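Long-range contacts in YqgE/AlgH family protein (Corynebacterium diphtheriae, PDB 2HRX), which is of unknown function but belongs to the YqgE/AlgH (UPF0301) family and is itself built around a mixed beta sheet: residues A[4-9]-A[23-28]; A[58-63]-A[75-80]; A[8-13]-A[154-159]. All coordinates share one frame; numbering follows the deposited sequence.

Contact 1: A[4-9]-A[23-28]; sequences DRLFNA and AAPSME
F7 and A24 meet where a 3-10 segment, residues 6-9, lies against a type I beta turn running from A24 to M27, just past the end of strand 19-23. Backbone hydrogen bonds close both elements: N8 N to R5 O and A9 N to L6 O on one side, M27 N to A24 O on the other.

The apolar part rests on two side chains. F7 has CG anti to its carbonyl carbon (chi1 -60°), which sends the ring toward the start of the turn; F7 CE2 comes within 3.3 Å of A24 CA and 3.7 Å of A24 CB. F7 CZ reaches the carbonyl oxygen A23 O at 3.8 Å, and this oxygen lies at the ring edge, near its plane, while accepting a hydrogen bond from W174 NE1. L6 crosses P25 at about a right angle, with L6 CD1 4.0 Å from P25 CG, and it also packs on L185 and Y188.

The polar part lies at R5, whose chain bends at chi2 and chi3, bringing the guanidinium across to the turn. R5 NH1 stands 2.7 Å from S26 OG, while R5 NH2 is 3.8 Å from A24 CB. The same group has a weak, long ion pair with D154 and a weak bond from NE to N152 O.

At the root of this arginine, R5 N donates to D4 OD2 at 2.6 Å, approaching from above the carboxylate plane, 43° out of it; N8 ND2 reaches the same D4 OD2 weakly, at 3.4 Å.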
loop_
_atom_site.group_PDB
_atom_site.type_symbol
_atom_site.label_atom_id
_atom_site.label_comp_id
_atom_site.label_asym_id
_atom_site.label_seq_id
_atom_site.Cartn_x
_atom_site.Cartn_y
_atom_site.Cartn_z
ATOM N N ASP A 4 11.983 -2.983 -24.714
ATOM C CA ASP A 4 10.932 -3.831 -24.174
ATOM C C ASP A 4 10.135 -2.993 -23.179
ATOM O O ASP A 4 10.342 -1.781 -23.069
ATOM C CB ASP A 4 11.590 -5.017 -23.460
ATOM C CG ASP A 4 10.640 -6.173 -23.225
ATOM O OD1 ASP A 4 11.115 -7.232 -22.766
ATOM O OD2 ASP A 4 9.432 -6.027 -23.498
ATOM N N ARG A 5 9.214 -3.633 -22.470
ATOM C CA ARG A 5 8.435 -2.935 -21.461
ATOM C C ARG A 5 9.435 -2.506 -20.395
ATOM O O ARG A 5 10.348 -3.260 -20.057
ATOM C CB ARG A 5 7.380 -3.875 -20.876
ATOM C CG ARG A 5 6.275 -4.224 -21.867
ATOM C CD ARG A 5 5.188 -3.160 -21.866
ATOM N NE ARG A 5 4.194 -3.426 -20.828
ATOM C CZ ARG A 5 3.712 -2.513 -19.994
ATOM N NH1 ARG A 5 4.133 -1.262 -20.066
ATOM N NH2 ARG A 5 2.812 -2.854 -19.082
ATOM N N LEU A 6 9.270 -1.290 -19.887
ATOM C CA LEU A 6 10.167 -0.728 -18.877
ATOM C C LEU A 6 10.609 -1.714 -17.787
ATOM O O LEU A 6 11.804 -1.937 -17.581
ATOM C CB LEU A 6 9.495 0.470 -18.206
ATOM C CG LEU A 6 10.322 1.709 -17.850
ATOM C CD1 LEU A 6 9.630 2.416 -16.695
ATOM C CD2 LEU A 6 11.750 1.340 -17.465
ATOM N N PHE A 7 9.641 -2.299 -17.090
ATOM C CA PHE A 7 9.938 -3.229 -16.006
ATOM C C PHE A 7 10.678 -4.516 -16.369
ATOM O O PHE A 7 11.321 -5.116 -15.505
ATOM C CB PHE A 7 8.647 -3.559 -15.243
ATOM C CG PHE A 7 7.987 -2.349 -14.626
ATOM C CD1 PHE A 7 8.729 -1.198 -14.349
ATOM C CD2 PHE A 7 6.635 -2.368 -14.288
ATOM C CE1 PHE A 7 8.132 -0.083 -13.743
ATOM C CE2 PHE A 7 6.031 -1.259 -13.680
ATOM C CZ PHE A 7 6.780 -0.119 -13.410
ATOM N N ASN A 8 10.599 -4.948 -17.626
ATOM C CA ASN A 8 11.292 -6.171 -18.029
ATOM C C ASN A 8 12.796 -5.976 -18.125
ATOM O O ASN A 8 13.539 -6.926 -18.364
ATOM C CB ASN A 8 10.764 -6.688 -19.364
ATOM C CG ASN A 8 9.357 -7.205 -19.257
ATOM O OD1 ASN A 8 8.937 -7.659 -18.196
ATOM N ND2 ASN A 8 8.619 -7.153 -20.358
ATOM N N ALA A 9 13.238 -4.738 -17.942
ATOM C CA ALA A 9 14.660 -4.419 -17.985
ATOM C C ALA A 9 15.164 -4.345 -16.549
ATOM O O ALA A 9 16.352 -4.133 -16.298
ATOM C CB ALA A 9 14.870 -3.086 -18.684
ATOM N N ALA A 23 2.531 0.409 -10.534
ATOM C CA ALA A 23 1.927 0.359 -11.861
ATOM C C ALA A 23 2.873 0.868 -12.938
ATOM O O ALA A 23 3.596 1.850 -12.737
ATOM C CB ALA A 23 0.629 1.177 -11.880
ATOM N N ALA A 24 2.870 0.196 -14.086
ATOM C CA ALA A 24 3.717 0.606 -15.197
ATOM C C ALA A 24 3.206 1.954 -15.684
ATOM O O ALA A 24 2.010 2.242 -15.585
ATOM C CB ALA A 24 3.649 -0.421 -16.322
ATOM N N PRO A 25 4.104 2.802 -16.210
ATOM C CA PRO A 25 3.695 4.122 -16.705
ATOM C C PRO A 25 2.554 4.060 -17.732
ATOM O O PRO A 25 1.656 4.903 -17.728
ATOM C CB PRO A 25 4.986 4.676 -17.311
ATOM C CG PRO A 25 6.048 4.071 -16.448
ATOM C CD PRO A 25 5.565 2.633 -16.308
ATOM N N SER A 26 2.586 3.053 -18.598
ATOM C CA SER A 26 1.567 2.910 -19.634
ATOM C C SER A 26 0.211 2.362 -19.180
ATOM O O SER A 26 -0.748 2.391 -19.947
ATOM C CB SER A 26 2.107 2.060 -20.791
ATOM O OG SER A 26 2.435 0.750 -20.371
HETATM N N MSE A 27 0.114 1.870 -17.947
HETATM C CA MSE A 27 -1.166 1.347 -17.459
HETATM C C MSE A 27 -2.143 2.518 -17.427
HETATM O O MSE A 27 -1.878 3.525 -16.771
HETATM C CB MSE A 27 -1.012 0.753 -16.057
HETATM C CG MSE A 27 -2.212 -0.087 -15.615
HETATM SE SE MSE A 27 -1.984 -0.909 -13.885
HETATM C CE MSE A 27 -0.745 -2.287 -14.372
ATOM N N GLU A 28 -3.273 2.383 -18.121
ATOM C CA GLU A 28 -4.249 3.472 -18.210
ATOM C C GLU A 28 -5.572 3.326 -17.457
ATOM O O GLU A 28 -6.327 4.294 -17.340
ATOM C CB GLU A 28 -4.567 3.755 -19.681
ATOM C CG GLU A 28 -3.365 4.155 -20.530
ATOM C CD GLU A 28 -3.742 4.395 -21.983
ATOM O OE1 GLU A 28 -2.855 4.773 -22.779
ATOM O OE2 GLU A 28 -4.929 4.204 -22.326
#

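Contact 2: A[58-63]-A[75-80]; sequences VAVFNV and QALYIG
L77 N donates to V58 O at 2.9 Å, with an N-H...O angle of 163°. Two residues along, past the A59-A76 pair, V60 N donates to Q75 O at 3.0 Å. The two bonds flank A59 and A76, an antiparallel non-hydrogen-bonded pair whose CA atoms are 4.2 Å apart and whose side chains diverge. L77 supplies the apolar contact with both ends of its fork: L77 CD1 meets V60 CG2 at 3.7 Å, and L77 CD2 meets V63 CG2 at 3.9 Å. V60 CG2, the branch anti to the carbonyl carbon, also passes 3.4 Å from Q75 O.

This is a short antiparallel pairing on the margin of the mixed sheet, where strand 76-79 also runs parallel to strand 129-141 through backbone bonds of Y78 with L134 and A136. Beyond the first shell, the turn after A59 is held by N62 N to A59 O and V63 N to V60 O, which places V63 beside L77. A water bridges F61 N and Q75 O, accepting from the first and donating to the second. S56 OG is hydrogen-bonded to both V58 N and L77 O, linking the two segments beside the bridge.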
loop_
_atom_site.group_PDB
_atom_site.type_symbol
_atom_site.label_atom_id
_atom_site.label_comp_id
_atom_site.label_asym_id
_atom_site.label_seq_id
_atom_site.Cartn_x
_atom_site.Cartn_y
_atom_site.Cartn_z
ATOM N N VAL A 58 -13.420 11.468 1.611
ATOM C CA VAL A 58 -14.138 11.110 2.828
ATOM C C VAL A 58 -13.217 11.207 4.040
ATOM O O VAL A 58 -12.156 10.582 4.072
ATOM C CB VAL A 58 -14.696 9.667 2.749
ATOM C CG1 VAL A 58 -15.518 9.354 3.993
ATOM C CG2 VAL A 58 -15.542 9.508 1.504
ATOM N N ALA A 59 -13.627 11.996 5.032
ATOM C CA ALA A 59 -12.838 12.166 6.247
ATOM C C ALA A 59 -13.052 10.986 7.180
ATOM O O ALA A 59 -14.171 10.498 7.321
ATOM C CB ALA A 59 -13.235 13.466 6.956
ATOM N N VAL A 60 -11.980 10.530 7.823
ATOM C CA VAL A 60 -12.084 9.410 8.750
ATOM C C VAL A 60 -13.122 9.710 9.823
ATOM O O VAL A 60 -13.889 8.836 10.226
ATOM C CB VAL A 60 -10.734 9.126 9.445
ATOM C CG1 VAL A 60 -10.904 8.003 10.466
ATOM C CG2 VAL A 60 -9.688 8.742 8.407
ATOM N N PHE A 61 -13.141 10.960 10.274
ATOM C CA PHE A 61 -14.064 11.395 11.315
ATOM C C PHE A 61 -15.522 11.072 11.001
ATOM O O PHE A 61 -16.311 10.797 11.902
ATOM C CB PHE A 61 -13.929 12.903 11.530
ATOM C CG PHE A 61 -14.701 13.416 12.706
ATOM C CD1 PHE A 61 -14.172 13.328 13.996
ATOM C CD2 PHE A 61 -15.964 13.980 12.536
ATOM C CE1 PHE A 61 -14.892 13.797 15.101
ATOM C CE2 PHE A 61 -16.690 14.451 13.637
ATOM C CZ PHE A 61 -16.150 14.358 14.916
ATOM N N ASN A 62 -15.880 11.110 9.726
ATOM C CA ASN A 62 -17.257 10.836 9.336
ATOM C C ASN A 62 -17.603 9.358 9.206
ATOM O O ASN A 62 -18.757 9.018 8.949
ATOM C CB ASN A 62 -17.580 11.568 8.035
ATOM C CG ASN A 62 -17.495 13.072 8.188
ATOM O OD1 ASN A 62 -18.152 13.652 9.049
ATOM N ND2 ASN A 62 -16.684 13.708 7.357
ATOM N N VAL A 63 -16.613 8.484 9.386
ATOM C CA VAL A 63 -16.838 7.041 9.291
ATOM C C VAL A 63 -16.550 6.367 10.637
ATOM O O VAL A 63 -17.449 5.797 11.256
ATOM C CB VAL A 63 -15.945 6.401 8.211
ATOM C CG1 VAL A 63 -16.293 4.920 8.064
ATOM C CG2 VAL A 63 -16.127 7.122 6.887
ATOM N N GLN A 75 -6.040 13.004 7.491
ATOM C CA GLN A 75 -6.951 12.070 8.146
ATOM C C GLN A 75 -8.187 11.776 7.306
ATOM O O GLN A 75 -9.320 12.011 7.727
ATOM C CB GLN A 75 -7.341 12.613 9.524
ATOM C CG GLN A 75 -6.131 12.810 10.427
ATOM C CD GLN A 75 -6.476 13.438 11.756
ATOM O OE1 GLN A 75 -7.100 14.498 11.808
ATOM N NE2 GLN A 75 -6.063 12.794 12.842
ATOM N N ALA A 76 -7.950 11.249 6.108
ATOM C CA ALA A 76 -9.019 10.899 5.182
ATOM C C ALA A 76 -8.845 9.449 4.749
ATOM O O ALA A 76 -7.747 8.907 4.815
ATOM C CB ALA A 76 -8.962 11.797 3.964
ATOM N N LEU A 77 -9.930 8.819 4.317
ATOM C CA LEU A 77 -9.840 7.442 3.845
ATOM C C LEU A 77 -9.153 7.466 2.492
ATOM O O LEU A 77 -9.398 8.359 1.684
ATOM C CB LEU A 77 -11.231 6.827 3.682
ATOM C CG LEU A 77 -11.828 5.962 4.797
ATOM C CD1 LEU A 77 -11.595 6.577 6.158
ATOM C CD2 LEU A 77 -13.312 5.796 4.529
ATOM N N TYR A 78 -8.276 6.498 2.257
ATOM C CA TYR A 78 -7.597 6.387 0.978
ATOM C C TYR A 78 -8.313 5.263 0.231
ATOM O O TYR A 78 -8.834 4.342 0.852
ATOM C CB TYR A 78 -6.120 6.049 1.182
ATOM C CG TYR A 78 -5.263 7.267 1.436
ATOM C CD1 TYR A 78 -5.516 8.108 2.515
ATOM C CD2 TYR A 78 -4.228 7.604 0.571
ATOM C CE1 TYR A 78 -4.754 9.272 2.722
ATOM C CE2 TYR A 78 -3.461 8.759 0.772
ATOM C CZ TYR A 78 -3.735 9.586 1.850
ATOM O OH TYR A 78 -2.992 10.731 2.047
ATOM N N ILE A 79 -8.370 5.355 -1.094
ATOM C CA ILE A 79 -9.035 4.331 -1.895
ATOM C C ILE A 79 -8.058 3.182 -2.112
ATOM O O ILE A 79 -7.136 3.282 -2.921
ATOM C CB ILE A 79 -9.482 4.904 -3.263
ATOM C CG1 ILE A 79 -10.373 6.127 -3.035
ATOM C CG2 ILE A 79 -10.236 3.844 -4.067
ATOM C CD1 ILE A 79 -10.804 6.831 -4.319
ATOM N N GLY A 80 -8.265 2.091 -1.382
ATOM C CA GLY A 80 -7.381 0.942 -1.492
ATOM C C GLY A 80 -7.546 0.123 -2.758
ATOM O O GLY A 80 -6.594 -0.503 -3.220
HETATM O O HOH W 1 -11.018 12.935 9.839
#

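Contact 3: A[8-13]-A[154-159]; sequences NAMERN and DWFVAP
M10 and F156 make the close apolar contact between the N-terminal loop and strand 155-159. With CG anti to the backbone N (chi1 178°), the F156 ring reaches out to the loop and F156 CE1 lies 3.5 Å from M10 CB, the two side chains crossing at about a right angle. The same F156 CE1 is 3.5 Å from E11 O, which approaches the ring obliquely. Beyond CB the selenomethionine chain bends at chi2 and chi3, taking its end away from the strand; the side chain also packs on P184. A second tight point is V157, whose CB sits 3.2 Å from N13 O, with N13 CB 4.0 Å from V157 CG1.

The other side is looser and polar. E11 is exposed, with the end of its side chain directed away from the strand, and R12 also points away, packing on I150 and E151 of helix 145-151; R12 NH2 donates to N8 OD1 at 3.0 Å from above the carbonyl plane, a bond within the loop itself. One water mediates between the backbones: it accepts from N13 N at 2.9 Å and donates to E11 O and to V157 O, each at 2.8 Å.

F156 and A158 share backbone bonds with V22 and V20 of strand 19-23, whereas V157 O turns to the water. The clear polar link between loop and strand is therefore this three-bonded water, which couples N13 N and E11 O to the loop-facing carbonyl of V157.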
loop_
_atom_site.group_PDB
_atom_site.type_symbol
_atom_site.label_atom_id
_atom_site.label_comp_id
_atom_site.label_asym_id
_atom_site.label_seq_id
_atom_site.Cartn_x
_atom_site.Cartn_y
_atom_site.Cartn_z
ATOM N N ASN A 8 10.599 -4.948 -17.626
ATOM C CA ASN A 8 11.292 -6.171 -18.029
ATOM C C ASN A 8 12.796 -5.976 -18.125
ATOM O O ASN A 8 13.539 -6.926 -18.364
ATOM C CB ASN A 8 10.764 -6.688 -19.364
ATOM C CG ASN A 8 9.357 -7.205 -19.257
ATOM O OD1 ASN A 8 8.937 -7.659 -18.196
ATOM N ND2 ASN A 8 8.619 -7.153 -20.358
ATOM N N ALA A 9 13.238 -4.738 -17.942
ATOM C CA ALA A 9 14.660 -4.419 -17.985
ATOM C C ALA A 9 15.164 -4.345 -16.549
ATOM O O ALA A 9 16.352 -4.133 -16.298
ATOM C CB ALA A 9 14.870 -3.086 -18.684
HETATM N N MSE A 10 14.242 -4.530 -15.609
HETATM C CA MSE A 10 14.561 -4.477 -14.188
HETATM C C MSE A 10 14.589 -5.869 -13.571
HETATM O O MSE A 10 14.229 -6.855 -14.211
HETATM C CB MSE A 10 13.523 -3.627 -13.452
HETATM C CG MSE A 10 13.330 -2.231 -14.017
HETATM SE SE MSE A 10 14.949 -1.183 -13.971
HETATM C CE MSE A 10 15.394 -1.221 -15.849
ATOM N N GLU A 11 15.014 -5.936 -12.317
ATOM C CA GLU A 11 15.078 -7.198 -11.599
ATOM C C GLU A 11 13.657 -7.563 -11.173
ATOM O O GLU A 11 12.795 -6.689 -11.060
ATOM C CB GLU A 11 15.964 -7.057 -10.361
ATOM C CG GLU A 11 16.854 -8.257 -10.093
ATOM C CD GLU A 11 17.932 -8.424 -11.149
ATOM O OE1 GLU A 11 17.594 -8.719 -12.315
ATOM O OE2 GLU A 11 19.121 -8.248 -10.810
ATOM N N ARG A 12 13.416 -8.848 -10.946
ATOM C CA ARG A 12 12.099 -9.305 -10.526
ATOM C C ARG A 12 12.107 -9.760 -9.072
ATOM O O ARG A 12 12.469 -10.896 -8.766
ATOM C CB ARG A 12 11.617 -10.444 -11.431
ATOM C CG ARG A 12 10.843 -9.968 -12.652
ATOM C CD ARG A 12 11.348 -10.622 -13.924
ATOM N NE ARG A 12 10.601 -10.185 -15.101
ATOM C CZ ARG A 12 9.372 -10.587 -15.403
ATOM N NH1 ARG A 12 8.741 -11.443 -14.612
ATOM N NH2 ARG A 12 8.778 -10.142 -16.503
ATOM N N ASN A 13 11.716 -8.855 -8.180
ATOM C CA ASN A 13 11.653 -9.143 -6.752
ATOM C C ASN A 13 10.377 -9.956 -6.507
ATOM O O ASN A 13 9.337 -9.683 -7.110
ATOM C CB ASN A 13 11.612 -7.829 -5.964
ATOM C CG ASN A 13 12.871 -6.991 -6.151
ATOM O OD1 ASN A 13 12.817 -5.755 -6.167
ATOM N ND2 ASN A 13 14.012 -7.658 -6.275
ATOM N N ASP A 154 3.317 -5.245 -16.324
ATOM C CA ASP A 154 2.356 -4.370 -15.649
ATOM C C ASP A 154 2.824 -3.837 -14.300
ATOM O O ASP A 154 2.453 -2.730 -13.906
ATOM C CB ASP A 154 1.033 -5.104 -15.385
ATOM C CG ASP A 154 0.286 -5.466 -16.650
ATOM O OD1 ASP A 154 0.709 -5.058 -17.752
ATOM O OD2 ASP A 154 -0.741 -6.167 -16.526
ATOM N N TRP A 155 3.624 -4.625 -13.587
ATOM C CA TRP A 155 4.047 -4.224 -12.255
ATOM C C TRP A 155 5.513 -4.391 -11.913
ATOM O O TRP A 155 6.162 -5.345 -12.342
ATOM C CB TRP A 155 3.264 -5.018 -11.201
ATOM C CG TRP A 155 1.764 -5.069 -11.405
ATOM C CD1 TRP A 155 1.045 -6.093 -11.951
ATOM C CD2 TRP A 155 0.812 -4.078 -11.005
ATOM N NE1 TRP A 155 -0.299 -5.806 -11.908
ATOM C CE2 TRP A 155 -0.471 -4.573 -11.331
ATOM C CE3 TRP A 155 0.918 -2.818 -10.398
ATOM C CZ2 TRP A 155 -1.641 -3.850 -11.066
ATOM C CZ3 TRP A 155 -0.247 -2.097 -10.134
ATOM C CH2 TRP A 155 -1.509 -2.619 -10.468
ATOM N N PHE A 156 6.022 -3.466 -11.112
ATOM C CA PHE A 156 7.391 -3.570 -10.641
ATOM C C PHE A 156 7.288 -3.816 -9.142
ATOM O O PHE A 156 6.719 -3.001 -8.412
ATOM C CB PHE A 156 8.184 -2.292 -10.880
ATOM C CG PHE A 156 9.584 -2.380 -10.365
ATOM C CD1 PHE A 156 10.507 -3.227 -10.976
ATOM C CD2 PHE A 156 9.968 -1.674 -9.226
ATOM C CE1 PHE A 156 11.796 -3.373 -10.458
ATOM C CE2 PHE A 156 11.258 -1.815 -8.700
ATOM C CZ PHE A 156 12.168 -2.667 -9.321
ATOM N N VAL A 157 7.833 -4.938 -8.686
ATOM C CA VAL A 157 7.786 -5.289 -7.273
ATOM C C VAL A 157 8.955 -4.659 -6.535
ATOM O O VAL A 157 10.118 -4.870 -6.898
ATOM C CB VAL A 157 7.828 -6.832 -7.078
ATOM C CG1 VAL A 157 7.708 -7.181 -5.596
ATOM C CG2 VAL A 157 6.693 -7.492 -7.867
ATOM N N ALA A 158 8.648 -3.884 -5.502
ATOM C CA ALA A 158 9.685 -3.233 -4.717
ATOM C C ALA A 158 9.263 -3.168 -3.259
ATOM O O ALA A 158 8.070 -3.198 -2.947
ATOM C CB ALA A 158 9.944 -1.829 -5.245
ATOM N N PRO A 159 10.236 -3.077 -2.343
ATOM C CA PRO A 159 9.872 -3.008 -0.928
ATOM C C PRO A 159 9.200 -1.687 -0.588
ATOM O O PRO A 159 9.479 -0.662 -1.206
ATOM C CB PRO A 159 11.212 -3.180 -0.218
ATOM C CG PRO A 159 12.171 -2.542 -1.162
ATOM C CD PRO A 159 11.700 -3.060 -2.514
HETATM O O HOH W 2 10.778 -6.299 -9.183
#

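From the N terminus, contact 1 opens first and closes a short loop at 23-28 that takes in strand 19-23. Contact 3 starts from the same stretch, sharing N8 and A9, but closes only at 154-159; contact 2, a local hairpin-like closure of 58-63 on 75-80, lies wholly within that long span and comes after contact 1. Contacts 1 and 3 touch, through A24 N and D154 O at 3.0 Å and through F7 CD2 packing on W155 C at 3.3 Å, so together they fasten the N-terminal segment to the 19-23 and 155-159 strand pair. Contact 2 sits on the opposite side of the chain's centre, its centre about 30 Å from the centres of the other two.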